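Local coordinates for hemerythrin HHE cation binding domain protein (Mycobacterium kansasii, PDB 6Q09) that binds a pair of iron(III) ions inside a helical bundle and, as a hemerythrin-like protein, probably handles oxygen or peroxide species at that centre, at residues Val21-Leu26 with Ile49-His54; Phe55-Asp60 with Ala145-Tyr150. All blocks are in the same frame, centred on the assembly; numbering follows the deposited sequence. Where two conformers were deposited one is given.

Contact 1 (Val21-Leu26 with Ile49-His54); sequences VVIKGL and IELDIH. With FE (Fe (III) ion), chain B.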
ATOM      1  N   VAL A  21      -9.585   0.718  -0.919  1.00 31.17           N
ATOM      2  CA  VAL A  21     -10.507   0.367  -2.002  1.00 31.73           C
ATOM      3  C   VAL A  21      -9.860   0.632  -3.350  1.00 32.50           C
ATOM      4  O   VAL A  21     -10.047  -0.137  -4.306  1.00 34.08           O
ATOM      5  CB  VAL A  21     -11.842   1.119  -1.858  1.00 35.57           C
ATOM      6  CG1 VAL A  21     -12.775   0.777  -3.034  1.00 44.19           C
ATOM      7  CG2 VAL A  21     -12.507   0.778  -0.527  1.00 38.61           C
ATOM      8  N   VAL A  22      -9.091   1.729  -3.452  1.00 30.44           N
ATOM      9  CA  VAL A  22      -8.316   1.998  -4.668  1.00 26.04           C
ATOM     10  C   VAL A  22      -7.373   0.848  -4.964  1.00 33.78           C
ATOM     11  O   VAL A  22      -7.330   0.335  -6.089  1.00 30.72           O
ATOM     12  CB  VAL A  22      -7.527   3.318  -4.536  1.00 32.36           C
ATOM     13  CG1 VAL A  22      -6.503   3.441  -5.701  1.00 32.00           C
ATOM     14  CG2 VAL A  22      -8.474   4.495  -4.519  1.00 30.70           C
ATOM     15  N   ILE A  23      -6.584   0.438  -3.963  1.00 25.90           N
ATOM     16  CA  ILE A  23      -5.557  -0.583  -4.187  1.00 25.79           C
ATOM     17  C   ILE A  23      -6.206  -1.917  -4.562  1.00 28.25           C
ATOM     18  O   ILE A  23      -5.760  -2.618  -5.488  1.00 27.14           O
ATOM     19  CB  ILE A  23      -4.672  -0.717  -2.937  1.00 29.76           C
ATOM     20  CG1 ILE A  23      -3.772   0.524  -2.827  1.00 29.24           C
ATOM     21  CG2 ILE A  23      -3.859  -2.041  -2.972  1.00 29.04           C
ATOM     22  CD1 ILE A  23      -3.136   0.676  -1.451  1.00 31.21           C
ATOM     23  N   LYS A  24      -7.248  -2.295  -3.828  1.00 28.83           N
ATOM     24  CA  LYS A  24      -7.969  -3.523  -4.141  1.00 29.96           C
ATOM     25  C   LYS A  24      -8.541  -3.459  -5.546  1.00 36.62           C
ATOM     26  O   LYS A  24      -8.536  -4.459  -6.281  1.00 31.97           O
ATOM     27  CB  LYS A  24      -9.077  -3.747  -3.106  1.00 33.53           C
ATOM     28  N   GLY A  25      -9.016  -2.280  -5.952  1.00 29.73           N
ATOM     29  CA  GLY A  25      -9.616  -2.167  -7.275  1.00 38.13           C
ATOM     30  C   GLY A  25      -8.574  -2.340  -8.363  1.00 33.51           C
ATOM     31  O   GLY A  25      -8.812  -3.019  -9.371  1.00 32.84           O
ATOM     32  N   LEU A  26      -7.384  -1.762  -8.150  1.00 29.06           N
ATOM     33  CA  LEU A  26      -6.300  -1.974  -9.101  1.00 28.08           C
ATOM     34  C   LEU A  26      -5.907  -3.444  -9.149  1.00 28.46           C
ATOM     35  O   LEU A  26      -5.616  -3.973 -10.218  1.00 30.29           O
ATOM     36  CB  LEU A  26      -5.082  -1.097  -8.748  1.00 21.53           C
ATOM     37  CG  LEU A  26      -5.218   0.369  -9.184  1.00 28.59           C
ATOM     38  CD1 LEU A  26      -4.141   1.230  -8.447  1.00 24.23           C
ATOM     39  CD2 LEU A  26      -5.078   0.547 -10.695  1.00 32.42           C
ATOM     40  N   ILE A  49       2.818   2.571  -7.807  1.00 24.08           N
ATOM     41  CA  ILE A  49       2.777   3.951  -7.297  0.59 23.25           C
ATOM     42  C   ILE A  49       1.893   4.021  -6.060  1.00 31.26           C
ATOM     43  O   ILE A  49       2.293   4.569  -5.015  1.00 27.40           O
ATOM     44  CB  ILE A  49       2.283   4.917  -8.389  0.59 24.00           C
ATOM     45  CG1 ILE A  49       3.349   5.107  -9.470  0.59 26.20           C
ATOM     46  CG2 ILE A  49       1.870   6.264  -7.771  0.59 26.74           C
ATOM     47  CD1 ILE A  49       2.839   5.785 -10.721  0.59 27.37           C
ATOM     48  N   GLU A  50       0.691   3.454  -6.131  1.00 22.93           N
ATOM     49  CA  GLU A  50      -0.248   3.549  -5.014  1.00 22.30           C
ATOM     50  C   GLU A  50       0.243   2.781  -3.794  1.00 28.64           C
ATOM     51  O   GLU A  50       0.009   3.217  -2.654  1.00 28.81           O
ATOM     52  CB  GLU A  50      -1.641   3.044  -5.457  1.00 22.79           C
ATOM     53  CG  GLU A  50      -2.301   3.933  -6.523  1.00 23.69           C
ATOM     54  CD  GLU A  50      -2.270   5.430  -6.149  1.00 29.13           C
ATOM     55  OE1 GLU A  50      -2.777   5.799  -5.085  1.00 31.35           O
ATOM     56  OE2 GLU A  50      -1.800   6.238  -6.964  1.00 28.46           O
ATOM     57  N   LEU A  51       0.935   1.649  -3.995  1.00 26.75           N
ATOM     58  CA  LEU A  51       1.470   0.895  -2.856  1.00 28.33           C
ATOM     59  C   LEU A  51       2.549   1.695  -2.149  1.00 29.83           C
ATOM     60  O   LEU A  51       2.567   1.799  -0.910  1.00 28.71           O
ATOM     61  CB  LEU A  51       2.043  -0.461  -3.314  1.00 27.52           C
ATOM     62  CG  LEU A  51       1.059  -1.619  -3.428  1.00 40.43           C
ATOM     63  CD1 LEU A  51       1.833  -2.858  -3.850  1.00 33.17           C
ATOM     64  CD2 LEU A  51       0.392  -1.839  -2.092  1.00 51.32           C
ATOM     65  N   ASP A  52       3.457   2.259  -2.937  1.00 28.18           N
ATOM     66  CA  ASP A  52       4.535   3.095  -2.423  1.00 29.19           C
ATOM     67  C   ASP A  52       3.976   4.146  -1.482  1.00 32.81           C
ATOM     68  O   ASP A  52       4.356   4.226  -0.306  1.00 34.56           O
ATOM     69  CB  ASP A  52       5.271   3.750  -3.593  1.00 27.57           C
ATOM     70  CG  ASP A  52       6.385   4.707  -3.139  1.00 34.49           C
ATOM     71  OD1 ASP A  52       6.890   4.503  -2.028  1.00 40.23           O
ATOM     72  OD2 ASP A  52       6.748   5.637  -3.881  1.00 40.01           O
ATOM     73  N   ILE A  53       3.011   4.917  -1.970  1.00 23.51           N
ATOM     74  CA  ILE A  53       2.563   6.041  -1.144  1.00 29.84           C
ATOM     75  C   ILE A  53       1.715   5.554   0.031  1.00 30.04           C
ATOM     76  O   ILE A  53       1.686   6.202   1.090  1.00 27.04           O
ATOM     77  CB  ILE A  53       1.846   7.092  -2.004  1.00 32.55           C
ATOM     78  CG1 ILE A  53       0.445   6.674  -2.392  1.00 38.28           C
ATOM     79  CG2 ILE A  53       2.668   7.412  -3.249  1.00 35.61           C
ATOM     80  CD1 ILE A  53      -0.100   7.504  -3.585  1.00 38.98           C
ATOM     81  N   HIS A  54       1.026   4.406  -0.114  1.00 28.00           N
ATOM     82  CA  HIS A  54       0.242   3.864   0.989  1.00 25.26           C
ATOM     83  C   HIS A  54       1.124   3.471   2.165  1.00 24.80           C
ATOM     84  O   HIS A  54       0.880   3.876   3.316  1.00 26.44           O
ATOM     85  CB  HIS A  54      -0.569   2.639   0.519  1.00 24.77           C
ATOM     86  CG  HIS A  54      -1.591   2.179   1.511  1.00 23.66           C
ATOM     87  ND1 HIS A  54      -2.832   2.761   1.625  1.00 30.92           N
ATOM     88  CD2 HIS A  54      -1.566   1.170   2.415  1.00 29.80           C
ATOM     89  CE1 HIS A  54      -3.530   2.137   2.562  1.00 30.32           C
ATOM     90  NE2 HIS A  54      -2.774   1.179   3.068  1.00 31.40           N
TER
HETATM   91 FE    FE B 300      -3.053  -0.040   4.523  0.75 33.59          FE
HETATM   92  O   HOH W   1      -2.047  -1.319   4.010  1.00 32.54           O

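Contact 2 (Phe55-Asp60 with Ala145-Tyr150); sequences FRIEDD and ARMEQY. With FE (Fe (III) ion), chain C; FE (Fe (III) ion), chain B.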
ATOM      1  N   PHE A  55       2.165   2.696   1.900  1.00 25.14           N
ATOM      2  CA  PHE A  55       3.003   2.268   3.009  1.00 30.57           C
ATOM      3  C   PHE A  55       3.716   3.457   3.623  1.00 29.26           C
ATOM      4  O   PHE A  55       3.979   3.460   4.830  1.00 25.60           O
ATOM      5  CB  PHE A  55       4.009   1.219   2.563  1.00 31.25           C
ATOM      6  CG  PHE A  55       3.394  -0.153   2.347  1.00 30.80           C
ATOM      7  CD1 PHE A  55       2.067  -0.389   2.693  1.00 27.90           C
ATOM      8  CD2 PHE A  55       4.144  -1.189   1.828  1.00 39.92           C
ATOM      9  CE1 PHE A  55       1.475  -1.660   2.494  1.00 40.67           C
ATOM     10  CE2 PHE A  55       3.569  -2.447   1.633  1.00 36.98           C
ATOM     11  CZ  PHE A  55       2.228  -2.672   1.969  1.00 37.43           C
ATOM     12  N   ARG A  56       4.014   4.472   2.812  1.00 28.60           N
ATOM     13  CA  ARG A  56       4.719   5.645   3.327  1.00 30.85           C
ATOM     14  C   ARG A  56       3.824   6.467   4.241  1.00 27.68           C
ATOM     15  O   ARG A  56       4.256   6.919   5.308  1.00 26.39           O
ATOM     16  CB  ARG A  56       5.223   6.500   2.165  1.00 32.43           C
ATOM     17  CG  ARG A  56       6.693   6.761   2.196  1.00 47.83           C
ATOM     18  CD  ARG A  56       7.124   7.452   0.927  1.00 44.34           C
ATOM     19  NE  ARG A  56       7.720   6.496   0.012  1.00 37.00           N
ATOM     20  CZ  ARG A  56       9.008   6.190   0.027  1.00 49.64           C
ATOM     21  NH1 ARG A  56       9.811   6.787   0.910  1.00 48.75           N
ATOM     22  NH2 ARG A  56       9.492   5.307  -0.834  1.00 51.32           N
ATOM     23  N   ILE A  57       2.578   6.712   3.840  1.00 27.81           N
ATOM     24  CA  ILE A  57       1.752   7.477   4.760  0.57 28.85           C
ATOM     25  C   ILE A  57       1.473   6.674   6.026  1.00 28.12           C
ATOM     26  O   ILE A  57       1.389   7.267   7.108  1.00 27.37           O
ATOM     27  CB  ILE A  57       0.461   7.996   4.097  0.57 29.31           C
ATOM     28  CG1 ILE A  57      -0.516   6.869   3.780  0.57 22.40           C
ATOM     29  CG2 ILE A  57       0.788   8.797   2.838  0.57 29.51           C
ATOM     30  CD1 ILE A  57      -1.940   7.340   3.964  0.57 30.94           C
ATOM     31  N   GLU A  58       1.374   5.333   5.938  1.00 26.58           N
ATOM     32  CA  GLU A  58       1.243   4.526   7.157  1.00 28.14           C
ATOM     33  C   GLU A  58       2.503   4.627   8.030  1.00 27.51           C
ATOM     34  O   GLU A  58       2.415   4.917   9.238  1.00 29.37           O
ATOM     35  CB  GLU A  58       0.885   3.057   6.795  1.00 21.53           C
ATOM     36  CG  GLU A  58      -0.538   2.988   6.294  1.00 20.92           C
ATOM     37  CD  GLU A  58      -0.959   1.578   6.026  1.00 31.88           C
ATOM     38  OE1 GLU A  58      -0.072   0.711   6.075  1.00 27.75           O
ATOM     39  OE2 GLU A  58      -2.150   1.396   5.789  1.00 32.45           O
ATOM     40  N   ASP A  59       3.704   4.444   7.438  1.00 21.35           N
ATOM     41  CA  ASP A  59       4.904   4.445   8.266  1.00 27.59           C
ATOM     42  C   ASP A  59       5.182   5.829   8.822  1.00 29.99           C
ATOM     43  O   ASP A  59       5.734   5.959   9.920  1.00 30.61           O
ATOM     44  CB  ASP A  59       6.135   4.018   7.471  1.00 30.41           C
ATOM     45  CG  ASP A  59       6.089   2.582   7.047  1.00 37.67           C
ATOM     46  OD1 ASP A  59       5.317   1.804   7.645  1.00 36.89           O
ATOM     47  OD2 ASP A  59       6.842   2.239   6.112  1.00 42.61           O
ATOM     48  N   ASP A  60       4.867   6.873   8.050  1.00 24.57           N
ATOM     49  CA  ASP A  60       5.380   8.206   8.410  1.00 23.71           C
ATOM     50  C   ASP A  60       4.393   9.015   9.236  1.00 31.29           C
ATOM     51  O   ASP A  60       4.806   9.954   9.949  1.00 27.81           O
ATOM     52  CB  ASP A  60       5.704   8.995   7.132  1.00 28.21           C
ATOM     53  CG  ASP A  60       6.768   8.344   6.282  1.00 26.58           C
ATOM     54  OD1 ASP A  60       7.432   7.385   6.741  1.00 29.83           O
ATOM     55  OD2 ASP A  60       6.963   8.823   5.154  1.00 30.27           O
ATOM     56  N   ALA A 145      -2.896  15.213   2.337  1.00 33.44           N
ATOM     57  CA  ALA A 145      -1.924  16.109   1.721  1.00 38.87           C
ATOM     58  C   ALA A 145      -0.622  15.384   1.417  1.00 33.72           C
ATOM     59  O   ALA A 145      -0.033  15.563   0.346  1.00 33.04           O
ATOM     60  CB  ALA A 145      -1.656  17.300   2.645  1.00 32.43           C
ATOM     61  N   ARG A 146      -0.144  14.584   2.367  1.00 30.69           N
ATOM     62  CA  ARG A 146       1.123  13.908   2.180  1.00 26.14           C
ATOM     63  C   ARG A 146       1.006  12.833   1.105  1.00 30.20           C
ATOM     64  O   ARG A 146       1.971  12.581   0.372  1.00 29.70           O
ATOM     65  CB  ARG A 146       1.592  13.323   3.508  1.00 30.11           C
ATOM     66  CG  ARG A 146       3.038  12.811   3.513  1.00 34.63           C
ATOM     67  CD  ARG A 146       4.075  13.959   3.612  1.00 33.31           C
ATOM     68  NE  ARG A 146       4.017  14.649   4.900  1.00 34.47           N
ATOM     69  CZ  ARG A 146       4.651  14.241   5.996  1.00 33.05           C
ATOM     70  NH1 ARG A 146       5.427  13.158   5.959  1.00 33.29           N
ATOM     71  NH2 ARG A 146       4.518  14.921   7.132  1.00 33.43           N
ATOM     72  N   MET A 147      -0.158  12.186   0.979  1.00 30.68           N
ATOM     73  CA  MET A 147      -0.337  11.194  -0.083  0.61 26.37           C
ATOM     74  C   MET A 147      -0.194  11.839  -1.455  1.00 29.75           C
ATOM     75  O   MET A 147       0.366  11.250  -2.385  1.00 32.25           O
ATOM     76  CB  MET A 147      -1.700  10.521   0.061  0.61 30.07           C
ATOM     77  CG  MET A 147      -1.885   9.376  -0.891  0.61 33.91           C
ATOM     78  SD  MET A 147      -3.415   8.462  -0.557  0.61 43.50           S
ATOM     79  CE  MET A 147      -2.811   7.374   0.699  0.61 27.73           C
ATOM     80  N   GLU A 148      -0.669  13.080  -1.583  1.00 30.81           N
ATOM     81  CA  GLU A 148      -0.518  13.817  -2.828  1.00 28.93           C
ATOM     82  C   GLU A 148       0.948  14.158  -3.084  1.00 35.79           C
ATOM     83  O   GLU A 148       1.454  13.987  -4.201  1.00 37.43           O
ATOM     84  CB  GLU A 148      -1.367  15.082  -2.769  1.00 34.04           C
ATOM     85  CG  GLU A 148      -1.461  15.863  -4.057  1.00 55.73           C
ATOM     86  CD  GLU A 148      -2.738  15.559  -4.809  1.00 70.77           C
ATOM     87  OE1 GLU A 148      -2.773  15.784  -6.036  1.00 74.87           O
ATOM     88  OE2 GLU A 148      -3.703  15.089  -4.167  1.00 76.12           O
ATOM     89  N   GLN A 149       1.646  14.645  -2.058  1.00 27.48           N
ATOM     90  CA  GLN A 149       3.078  14.890  -2.203  1.00 27.67           C
ATOM     91  C   GLN A 149       3.820  13.610  -2.597  1.00 27.06           C
ATOM     92  O   GLN A 149       4.653  13.610  -3.514  1.00 29.36           O
ATOM     93  CB  GLN A 149       3.605  15.448  -0.889  1.00 29.68           C
ATOM     94  CG  GLN A 149       5.081  15.675  -0.817  1.00 32.26           C
ATOM     95  CD  GLN A 149       5.518  15.814   0.625  1.00 29.73           C
ATOM     96  OE1 GLN A 149       4.952  16.603   1.391  1.00 33.79           O
ATOM     97  NE2 GLN A 149       6.502  15.022   1.015  1.00 30.14           N
ATOM     98  N   TYR A 150       3.523  12.501  -1.908  1.00 27.39           N
ATOM     99  CA  TYR A 150       4.190  11.231  -2.175  1.00 26.63           C
ATOM    100  C   TYR A 150       3.871  10.715  -3.578  1.00 26.34           C
ATOM    101  O   TYR A 150       4.729  10.120  -4.246  1.00 27.55           O
ATOM    102  CB  TYR A 150       3.767  10.168  -1.147  1.00 24.10           C
ATOM    103  CG  TYR A 150       4.375  10.398   0.244  1.00 25.48           C
ATOM    104  CD1 TYR A 150       5.419  11.269   0.419  1.00 30.07           C
ATOM    105  CD2 TYR A 150       3.904   9.682   1.347  1.00 29.12           C
ATOM    106  CE1 TYR A 150       5.962  11.477   1.688  1.00 32.13           C
ATOM    107  CE2 TYR A 150       4.437   9.866   2.615  1.00 31.17           C
ATOM    108  CZ  TYR A 150       5.467  10.775   2.781  1.00 31.46           C
ATOM    109  OH  TYR A 150       6.013  10.982   4.049  1.00 30.42           O
TER
HETATM  110 FE    FE C 301      -0.477  -1.293   5.936  0.59 33.67          FE
HETATM  111 FE    FE B 300      -3.053  -0.040   4.523  0.75 33.59          FE
HETATM  112  O   HOH W   2       6.002  12.453   8.804  1.00 33.30           O
HETATM  113  O   HOH W   1      -2.047  -1.319   4.010  1.00 32.54           O

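Contact 1 (Val21-Leu26 with Ile49-His54)
Ile23 reaches across from helix 12-32 and sets its terminal methyl on one face of the His54 imidazole. CD1 stands 3.9 Å from the centroid of the His54 ring and 26° off the ring normal, a CH-pi contact displaced toward the CG and ND1 rim. With CG1 anti to the carbonyl carbon (chi1 -72°) and the chain extended beyond it, the ethyl arm of Ile23 runs to the ring, while its other branch, CG2, lies 4.3 Å from Leu51 CD2. Ile23 loses the most surface of all the residues in this contact and is buried, and Leu111 of helix 100-121 packs against both it and Leu51. Two neighbouring helices running nearly antiparallel, their segment axes at 151° and 10.3 Å apart at the closest approach, form one side of the hemerythrin four-helix bundle, and His54 points into its interior: its NE2 binds an iron(III) ion at 1.9 Å, and ND1 is hydrogen-bonded to His19 ND1, which together with the methyl contact should limit rotation of the ring. Leu26 and Val22 bury far less than Ile23. Leu26 CD1 still meets Glu50 CG at 3.8 Å, the two side chains crossing at about a right angle, but on the solvent side the exposed Val22 brings CG1 only to 4.3 Å from the same CG of Glu50. Here just the methylene part of Glu50 serves the contact, since its chain bends at chi2 and the carboxylate is taken up by Arg151, in a salt bridge through OE2, and by His19, hydrogen-bonded to OE1.

Contact 2 (Phe55-Asp60 with Ala145-Tyr150)
Tyr150 lies against Arg56, Ile57 and Asp60 where helix 133-161 packs on helix 38-65 of the hemerythrin-like bundle, the short axes crossing at 132° and coming within 9.8 Å. With CG anti to the carbonyl carbon, CB directs the ring at the other helix. Over the ring centre stands Arg56 CD, 3.9 Å from the centroid of the Tyr150 ring and 7° off the normal, a CH-pi contact; Arg146 CG lies against the opposite face, toward its rim. Farther out, Tyr150 CD2 meets Ile57 CG2 at 3.6 Å, and CE2 is 3.5 Å from Arg56 CB. At CZ the neighbour is Asp60 OD2, and at the tip OH gives a weak hydrogen bond to that same OD2 over 2.6 Å, the carboxylate plane turned 85° from the ring. The hydroxyl also accepts from Arg146 NH1 at 3.0 Å, and a water bridges this NH1 to Asp60 O. Deeper in, Ile57 CD1 packs against the Met147 methyl. The Arg56 guanidinium turns to Asp52 in a salt bridge, and the methylenes of its stem lie over the ring. Glu58 in the same segment binds both irons without touching segment 145-150. Although the charged atoms of Asp60 and Arg146 are not in contact, the phenol hydroxyl relays between them, accepting from the arginine while donating to the carboxylate, a pairing expected to polarise its O-H toward Asp60.

Overall arrangement
Contacts 1 and 2 use consecutive turns of helix 38-65, their centres 12 Å apart, and join it to different partners: helix 12-32 within the bundle and helix 133-161 packed against its outside. They meet through Ile53, whose CD1 lies 3.7 Å from Met147 CG. Both segments of helix 38-65 also supply the di-iron centre. His54 of contact 1 and Glu58 of contact 2 share one iron(III), with His20 and Glu118 completing its protein ligands; the Glu58 carboxylate bridges the irons, OE2 at 2.1 Å to the first and OE1 at 2.0 Å to the second, alongside His80 and His114. In contact 1 a ligand, His54, takes part in the packing itself; in contact 2 Glu58 takes no part in the packing on segment 145-150.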